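Dual function macrocyclase-peptidase POPB (Galerina marginata, PDB 5N4B) acts first as a peptidase and then as a macrocyclase on a peptide precursor in amanitin toxin biosynthesis, cutting on the C-terminal side of prolyl residues. Local coordinates at residues V131-N136 / K156-A161; Y173-S176 / P180-Q183. The protein carries 1 engineered substitution. All coordinates share one frame; numbering follows the deposited sequence.

Contact 1 of 2, residues V131-N136 / K156-A161; sequences VFFDPN and KFFAYA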
ATOM      1  N   VAL A 131     -24.947  -6.387 -12.157  1.00 16.82           N
ATOM      2  CA  VAL A 131     -24.238  -5.216 -11.662  1.00 14.05           C
ATOM      3  C   VAL A 131     -25.044  -4.579 -10.556  1.00 14.49           C
ATOM      4  O   VAL A 131     -26.243  -4.311 -10.711  1.00 18.69           O
ATOM      5  CB  VAL A 131     -23.974  -4.220 -12.805  1.00 16.47           C
ATOM      6  CG1 VAL A 131     -23.425  -2.906 -12.281  1.00 15.28           C
ATOM      7  CG2 VAL A 131     -23.077  -4.828 -13.876  1.00 20.06           C
ATOM      8  N   PHE A 132     -24.375  -4.262  -9.447  1.00 13.54           N
ATOM      9  CA  PHE A 132     -24.900  -3.390  -8.410  1.00 12.80           C
ATOM     10  C   PHE A 132     -24.268  -2.006  -8.468  1.00 14.61           C
ATOM     11  O   PHE A 132     -24.980  -0.992  -8.438  1.00 17.04           O
ATOM     12  CB  PHE A 132     -24.769  -3.988  -6.977  1.00 13.92           C
ATOM     13  CG  PHE A 132     -24.967  -2.989  -5.923  1.00 13.22           C
ATOM     14  CD1 PHE A 132     -26.151  -2.296  -5.843  1.00 15.76           C
ATOM     15  CD2 PHE A 132     -23.954  -2.613  -5.054  1.00 13.39           C
ATOM     16  CE1 PHE A 132     -26.309  -1.291  -4.953  1.00 15.35           C
ATOM     17  CE2 PHE A 132     -24.112  -1.629  -4.171  1.00 13.14           C
ATOM     18  CZ  PHE A 132     -25.279  -0.958  -4.077  1.00 15.08           C
ATOM     19  N   PHE A 133     -22.948  -1.922  -8.583  1.00 13.22           N
ATOM     20  CA  PHE A 133     -22.294  -0.619  -8.519  1.00 11.92           C
ATOM     21  C   PHE A 133     -21.090  -0.641  -9.432  1.00 11.98           C
ATOM     22  O   PHE A 133     -20.102  -1.354  -9.164  1.00 12.27           O
ATOM     23  CB  PHE A 133     -21.889  -0.257  -7.079  1.00 12.08           C
ATOM     24  CG  PHE A 133     -21.317   1.115  -6.937  1.00 13.41           C
ATOM     25  CD1 PHE A 133     -22.166   2.203  -6.804  1.00 15.78           C
ATOM     26  CD2 PHE A 133     -19.965   1.344  -6.969  1.00 19.06           C
ATOM     27  CE1 PHE A 133     -21.687   3.494  -6.672  1.00 19.82           C
ATOM     28  CE2 PHE A 133     -19.498   2.686  -6.835  1.00 18.18           C
ATOM     29  CZ  PHE A 133     -20.393   3.719  -6.721  1.00 16.87           C
ATOM     30  N   ASP A 134     -21.170   0.125 -10.515  1.00 12.89           N
ATOM     31  CA  ASP A 134     -20.101   0.224 -11.514  1.00 13.60           C
ATOM     32  C   ASP A 134     -19.391   1.561 -11.332  1.00 13.35           C
ATOM     33  O   ASP A 134     -19.899   2.602 -11.781  1.00 14.72           O
ATOM     34  CB  ASP A 134     -20.663   0.098 -12.927  1.00 14.67           C
ATOM     35  CG  ASP A 134     -19.593   0.133 -13.990  1.00 16.21           C
ATOM     36  OD1 ASP A 134     -18.441   0.446 -13.637  1.00 14.74           O
ATOM     37  OD2 ASP A 134     -19.910  -0.150 -15.171  1.00 19.51           O
ATOM     38  N   PRO A 135     -18.242   1.610 -10.666  1.00 12.39           N
ATOM     39  CA  PRO A 135     -17.620   2.918 -10.430  1.00 13.89           C
ATOM     40  C   PRO A 135     -17.182   3.597 -11.708  1.00 16.24           C
ATOM     41  O   PRO A 135     -16.916   4.816 -11.693  1.00 17.17           O
ATOM     42  CB  PRO A 135     -16.432   2.588  -9.526  1.00 15.79           C
ATOM     43  CG  PRO A 135     -16.390   1.212  -9.311  1.00 17.27           C
ATOM     44  CD  PRO A 135     -17.460   0.512 -10.101  1.00 14.73           C
ATOM     45  N   ASN A 136     -17.068   2.870 -12.820  1.00 14.75           N
ATOM     46  CA  ASN A 136     -16.640   3.511 -14.038  1.00 16.40           C
ATOM     47  C   ASN A 136     -17.671   4.513 -14.518  1.00 21.34           C
ATOM     48  O   ASN A 136     -17.340   5.328 -15.389  1.00 26.19           O
ATOM     49  CB  ASN A 136     -16.369   2.460 -15.118  1.00 17.63           C
ATOM     50  CG  ASN A 136     -15.299   1.462 -14.719  1.00 19.99           C
ATOM     51  OD1 ASN A 136     -14.102   1.762 -14.758  1.00 20.01           O
ATOM     52  ND2 ASN A 136     -15.707   0.279 -14.349  1.00 15.48           N
ATOM     53  N   LYS A 156     -28.888  -2.626   3.980  1.00 14.58           N
ATOM     54  CA  LYS A 156     -29.804  -1.719   3.294  1.00 17.00           C
ATOM     55  C   LYS A 156     -29.115  -0.594   2.564  1.00 14.79           C
ATOM     56  O   LYS A 156     -29.698  -0.059   1.620  1.00 15.30           O
ATOM     57  CB  LYS A 156     -30.820  -1.134   4.292  1.00 18.49           C
ATOM     58  CG  LYS A 156     -31.724  -2.245   4.854  1.00 23.53           C
ATOM     59  CD  LYS A 156     -32.798  -1.741   5.860  1.00 32.13           C
ATOM     60  CE  LYS A 156     -33.920  -0.946   5.171  1.00 53.33           C
ATOM     61  NZ  LYS A 156     -35.020  -0.544   6.135  1.00 61.94           N
ATOM     62  N   PHE A 157     -27.890  -0.210   2.961  1.00 15.17           N
ATOM     63  CA  PHE A 157     -27.240   0.954   2.414  1.00 15.63           C
ATOM     64  C   PHE A 157     -25.807   0.630   2.049  1.00 13.51           C
ATOM     65  O   PHE A 157     -25.191  -0.284   2.601  1.00 13.76           O
ATOM     66  CB  PHE A 157     -27.280   2.169   3.359  1.00 15.94           C
ATOM     67  CG  PHE A 157     -28.654   2.720   3.530  1.00 19.18           C
ATOM     68  CD1 PHE A 157     -29.249   3.394   2.508  1.00 21.83           C
ATOM     69  CD2 PHE A 157     -29.373   2.464   4.665  1.00 24.71           C
ATOM     70  CE1 PHE A 157     -30.538   3.897   2.638  1.00 28.51           C
ATOM     71  CE2 PHE A 157     -30.659   2.970   4.791  1.00 27.80           C
ATOM     72  CZ  PHE A 157     -31.219   3.655   3.791  1.00 27.92           C
ATOM     73  N   PHE A 158     -25.301   1.396   1.091  1.00 13.01           N
ATOM     74  CA  PHE A 158     -23.948   1.271   0.580  1.00 11.31           C
ATOM     75  C   PHE A 158     -23.326   2.649   0.602  1.00 10.93           C
ATOM     76  O   PHE A 158     -23.792   3.551  -0.098  1.00 13.10           O
ATOM     77  CB  PHE A 158     -24.003   0.721  -0.842  1.00 11.67           C
ATOM     78  CG  PHE A 158     -22.661   0.599  -1.555  1.00 12.69           C
ATOM     79  CD1 PHE A 158     -21.731  -0.361  -1.158  1.00 11.02           C
ATOM     80  CD2 PHE A 158     -22.342   1.396  -2.640  1.00 12.55           C
ATOM     81  CE1 PHE A 158     -20.568  -0.531  -1.855  1.00 11.21           C
ATOM     82  CE2 PHE A 158     -21.162   1.221  -3.321  1.00 10.12           C
ATOM     83  CZ  PHE A 158     -20.272   0.309  -2.924  1.00 10.81           C
ATOM     84  N   ALA A 159     -22.294   2.826   1.396  1.00 11.39           N
ATOM     85  CA  ALA A 159     -21.554   4.084   1.466  1.00 11.01           C
ATOM     86  C   ALA A 159     -20.307   3.964   0.603  1.00 11.85           C
ATOM     87  O   ALA A 159     -19.658   2.920   0.606  1.00 10.98           O
ATOM     88  CB  ALA A 159     -21.169   4.399   2.900  1.00 12.74           C
ATOM     89  N   TYR A 160     -19.995   4.998  -0.165  1.00 10.28           N
ATOM     90  CA  TYR A 160     -18.890   4.911  -1.097  1.00 10.30           C
ATOM     91  C   TYR A 160     -18.186   6.241  -1.221  1.00 10.77           C
ATOM     92  O   TYR A 160     -18.841   7.280  -1.359  1.00 12.10           O
ATOM     93  CB  TYR A 160     -19.318   4.407  -2.468  1.00 10.65           C
ATOM     94  CG  TYR A 160     -20.449   5.145  -3.123  1.00 10.26           C
ATOM     95  CD1 TYR A 160     -21.763   4.898  -2.742  1.00 13.36           C
ATOM     96  CD2 TYR A 160     -20.257   5.988  -4.220  1.00 11.82           C
ATOM     97  CE1 TYR A 160     -22.838   5.514  -3.371  1.00 12.36           C
ATOM     98  CE2 TYR A 160     -21.352   6.598  -4.870  1.00 13.81           C
ATOM     99  CZ  TYR A 160     -22.638   6.315  -4.429  1.00 12.50           C
ATOM    100  OH  TYR A 160     -23.743   6.878  -5.075  1.00 16.19           O
ATOM    101  N   ALA A 161     -16.874   6.209  -1.155  1.00 10.73           N
ATOM    102  CA  ALA A 161     -16.019   7.382  -1.206  1.00 11.30           C
ATOM    103  C   ALA A 161     -15.519   7.590  -2.622  1.00 11.30           C
ATOM    104  O   ALA A 161     -14.988   6.651  -3.243  1.00 12.37           O
ATOM    105  CB  ALA A 161     -14.824   7.213  -0.259  1.00 11.12           C
TER
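The two backbones stay well apart where they face each other, with F133 CA 9.4 Å from F158 CA, and no hydrogen bond crosses between them. This is the seam between two successive blades of the β-propeller: strand 129-133 is the last strand of one four-stranded blade, strand 157-164 the second strand of the next. A classic β bulge, in which F132 and F133 both lie opposite L110, lets these consecutive residues point their side chains at the same neighbouring strand. The gap is filled by four buried aromatic rings in a chain of edge-to-face stacks. F132 presents its CE2-CZ edge to one face of F158, with F132 CE2 3.7 Å from F158 CG and the planes nearly perpendicular at 80°. F158 in turn pushes its own far corner over a face of F133, F158 CE2 lying 3.6 Å from F133 CG; these planes are more inclined, at 56°. With CG between the backbone N and the carbonyl carbon (chi1 53°), the ring of Y160 turns one face to F133. F133 meets that face with its CE1-CZ edge, the F133 and Y160 ring centroids 4.5 Å apart. Past the rings, D134 OD1 closes an Asx turn with N136 N and also accepts from N136 ND2. At the Y160 end, F133 CE1 sits over the centre of the Y160 ring while F133 CZ comes within 3.4 Å of Y160 CD2.

Contact 2 of 2, residues Y173-S176 / P180-Q183; sequences YVRS and PLSQ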
ATOM      1  N   TYR A 173     -20.769   9.249  -0.457  1.00 12.84           N
ATOM      2  CA  TYR A 173     -22.159   9.193  -0.866  1.00 13.65           C
ATOM      3  C   TYR A 173     -22.782   7.917  -0.318  1.00 12.16           C
ATOM      4  O   TYR A 173     -22.076   6.994   0.113  1.00 12.80           O
ATOM      5  CB  TYR A 173     -22.304   9.238  -2.416  1.00 14.79           C
ATOM      6  CG  TYR A 173     -21.748  10.502  -2.994  1.00 15.26           C
ATOM      7  CD1 TYR A 173     -22.504  11.657  -3.008  1.00 16.92           C
ATOM      8  CD2 TYR A 173     -20.456  10.558  -3.467  1.00 15.76           C
ATOM      9  CE1 TYR A 173     -21.986  12.805  -3.522  1.00 17.07           C
ATOM     10  CE2 TYR A 173     -19.926  11.726  -3.978  1.00 18.84           C
ATOM     11  CZ  TYR A 173     -20.715  12.849  -4.003  1.00 18.99           C
ATOM     12  OH  TYR A 173     -20.172  14.039  -4.483  1.00 23.90           O
ATOM     13  N   VAL A 174     -24.121   7.889  -0.284  1.00 14.17           N
ATOM     14  CA  VAL A 174     -24.861   6.761   0.236  1.00 13.49           C
ATOM     15  C   VAL A 174     -26.000   6.448  -0.716  1.00 16.59           C
ATOM     16  O   VAL A 174     -26.739   7.350  -1.153  1.00 16.78           O
ATOM     17  CB  VAL A 174     -25.427   7.022   1.641  1.00 17.65           C
ATOM     18  CG1 VAL A 174     -26.140   5.758   2.214  1.00 21.33           C
ATOM     19  CG2 VAL A 174     -24.344   7.542   2.579  1.00 17.10           C
ATOM     20  N   ARG A 175     -26.170   5.171  -0.986  1.00 14.53           N
ATOM     21  CA  ARG A 175     -27.295   4.719  -1.796  1.00 14.60           C
ATOM     22  C   ARG A 175     -27.889   3.437  -1.240  1.00 15.30           C
ATOM     23  O   ARG A 175     -27.231   2.642  -0.579  1.00 15.85           O
ATOM     24  CB  ARG A 175     -26.941   4.509  -3.290  1.00 15.03           C
ATOM     25  CG  ARG A 175     -26.011   3.314  -3.501  1.00 13.59           C
ATOM     26  CD  ARG A 175     -25.355   3.299  -4.869  1.00 13.96           C
ATOM     27  NE  ARG A 175     -26.326   3.379  -5.935  1.00 16.02           N
ATOM     28  CZ  ARG A 175     -26.543   4.447  -6.698  1.00 16.72           C
ATOM     29  NH1 ARG A 175     -25.848   5.564  -6.604  1.00 15.92           N
ATOM     30  NH2 ARG A 175     -27.513   4.390  -7.586  1.00 20.09           N
ATOM     31  N   SER A 176     -29.184   3.248  -1.500  1.00 17.38           N
ATOM     32  CA  SER A 176     -29.840   2.004  -1.162  1.00 19.37           C
ATOM     33  C   SER A 176     -29.216   0.848  -1.928  1.00 17.32           C
ATOM     34  O   SER A 176     -28.887   0.974  -3.114  1.00 18.07           O
ATOM     35  CB  SER A 176     -31.320   2.098  -1.562  1.00 21.12           C
ATOM     36  OG  SER A 176     -31.910   0.805  -1.406  1.00 23.25           O
ATOM     37  N   PRO A 180     -29.229   0.148  -8.046  1.00 17.73           N
ATOM     38  CA  PRO A 180     -27.932  -0.026  -8.703  1.00 16.75           C
ATOM     39  C   PRO A 180     -27.451   1.252  -9.390  1.00 17.59           C
ATOM     40  O   PRO A 180     -28.220   2.172  -9.705  1.00 18.04           O
ATOM     41  CB  PRO A 180     -28.168  -1.148  -9.717  1.00 23.25           C
ATOM     42  CG  PRO A 180     -29.568  -1.439  -9.713  1.00 29.99           C
ATOM     43  CD  PRO A 180     -30.274  -0.721  -8.608  1.00 19.86           C
ATOM     44  N   LEU A 181     -26.130   1.339  -9.551  1.00 16.35           N
ATOM     45  CA  LEU A 181     -25.496   2.358 -10.377  1.00 16.80           C
ATOM     46  C   LEU A 181     -24.818   1.596 -11.501  1.00 16.79           C
ATOM     47  O   LEU A 181     -23.808   0.925 -11.290  1.00 16.48           O
ATOM     48  CB  LEU A 181     -24.454   3.180  -9.613  1.00 16.79           C
ATOM     49  CG  LEU A 181     -23.862   4.303 -10.466  1.00 18.11           C
ATOM     50  CD1 LEU A 181     -24.901   5.392 -10.633  1.00 25.36           C
ATOM     51  CD2 LEU A 181     -22.587   4.855  -9.802  1.00 20.91           C
ATOM     52  N   SER A 182     -25.344   1.723 -12.708  1.00 17.88           N
ATOM     53  CA  SER A 182     -24.834   1.011 -13.869  1.00 19.78           C
ATOM     54  C   SER A 182     -25.023   1.892 -15.085  1.00 22.32           C
ATOM     55  O   SER A 182     -25.691   2.914 -15.029  1.00 18.97           O
ATOM     56  CB  SER A 182     -25.586  -0.280 -14.055  1.00 19.57           C
ATOM     57  OG  SER A 182     -26.946   0.043 -14.427  1.00 21.10           O
ATOM     58  N   GLN A 183     -24.414   1.487 -16.203  1.00 21.66           N
ATOM     59  CA  GLN A 183     -24.640   2.223 -17.440  1.00 25.37           C
ATOM     60  C   GLN A 183     -26.129   2.284 -17.769  1.00 21.63           C
ATOM     61  O   GLN A 183     -26.636   3.337 -18.206  1.00 23.47           O
ATOM     62  CB  GLN A 183     -23.924   1.534 -18.602  1.00 28.68           C
ATOM     63  CG  GLN A 183     -22.443   1.538 -18.513  1.00 34.67           C
ATOM     64  CD  GLN A 183     -21.889   2.886 -18.878  1.00 42.62           C
ATOM     65  OE1 GLN A 183     -22.640   3.831 -19.132  1.00 42.99           O
ATOM     66  NE2 GLN A 183     -20.572   2.985 -18.924  1.00 46.11           N
TER
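R175 reaches from strand 170-176, the third strand of a β-propeller blade, to P180 and L181 in the loop that leaves this strand and leads, through the N-cap residue S182, into helix 183-188. Its CB points toward the loop. From there CG takes the position between the backbone N and the carbonyl carbon (chi1 69°), the chain runs on nearly extended to CD, and a bend at chi3 (-54°) turns the head group so that one of its faces is laid against L181. The methylene part passes beside the ring of F133, with R175 CD 3.9 Å from F133 CD1. R175 NE then donates to the carbonyl oxygen of S179, just before the second segment, and lies 4.1 Å from L181 CB. CZ marks the middle of the apolar contact: L181 CB stands over the centre of the guanidinium, 3.8 Å from R175 CZ, and the two side chains cross at about a right angle. The leucine CG is anti to its backbone N, and L181 CD1 lies 4.1 Å from R175 NH1. That nitrogen carries the main charge pairing, a salt bridge to D191, and also donates to Y160 OH. These polar partners tie down a buried charged group and fix its rotation, while CB of L181 covers one face. At the tip the arginine turns to the backbone of the loop: P180 O, which is hydrogen-bonded to S185 OG as well, receives a weak hydrogen bond from R175 NH2, with R175 NH2 3.1 Å from P180 O and the bond bent to 125° at the proton.

Contacts 1 and 2 lie with their centres about 5 Å apart and meet at the junction of two successive blades. Strands 157-164 and 170-176 are antiparallel neighbours in the same blade, joined by a probable hydrogen bond from F158 N to R175 O of 2.8 Å. Loop 180-183 in turn reaches back to the preceding blade, where F132 O and L181 N are 2.8 Å apart, another probable hydrogen bond. L181 of contact 2 also packs on contact 1, with L181 CD2 3.5 Å from F133 CE1. Both contacts are remote from the charge relay residues D662 and H699 and the engineered A578, and belong to the propeller rather than the catalytic domain.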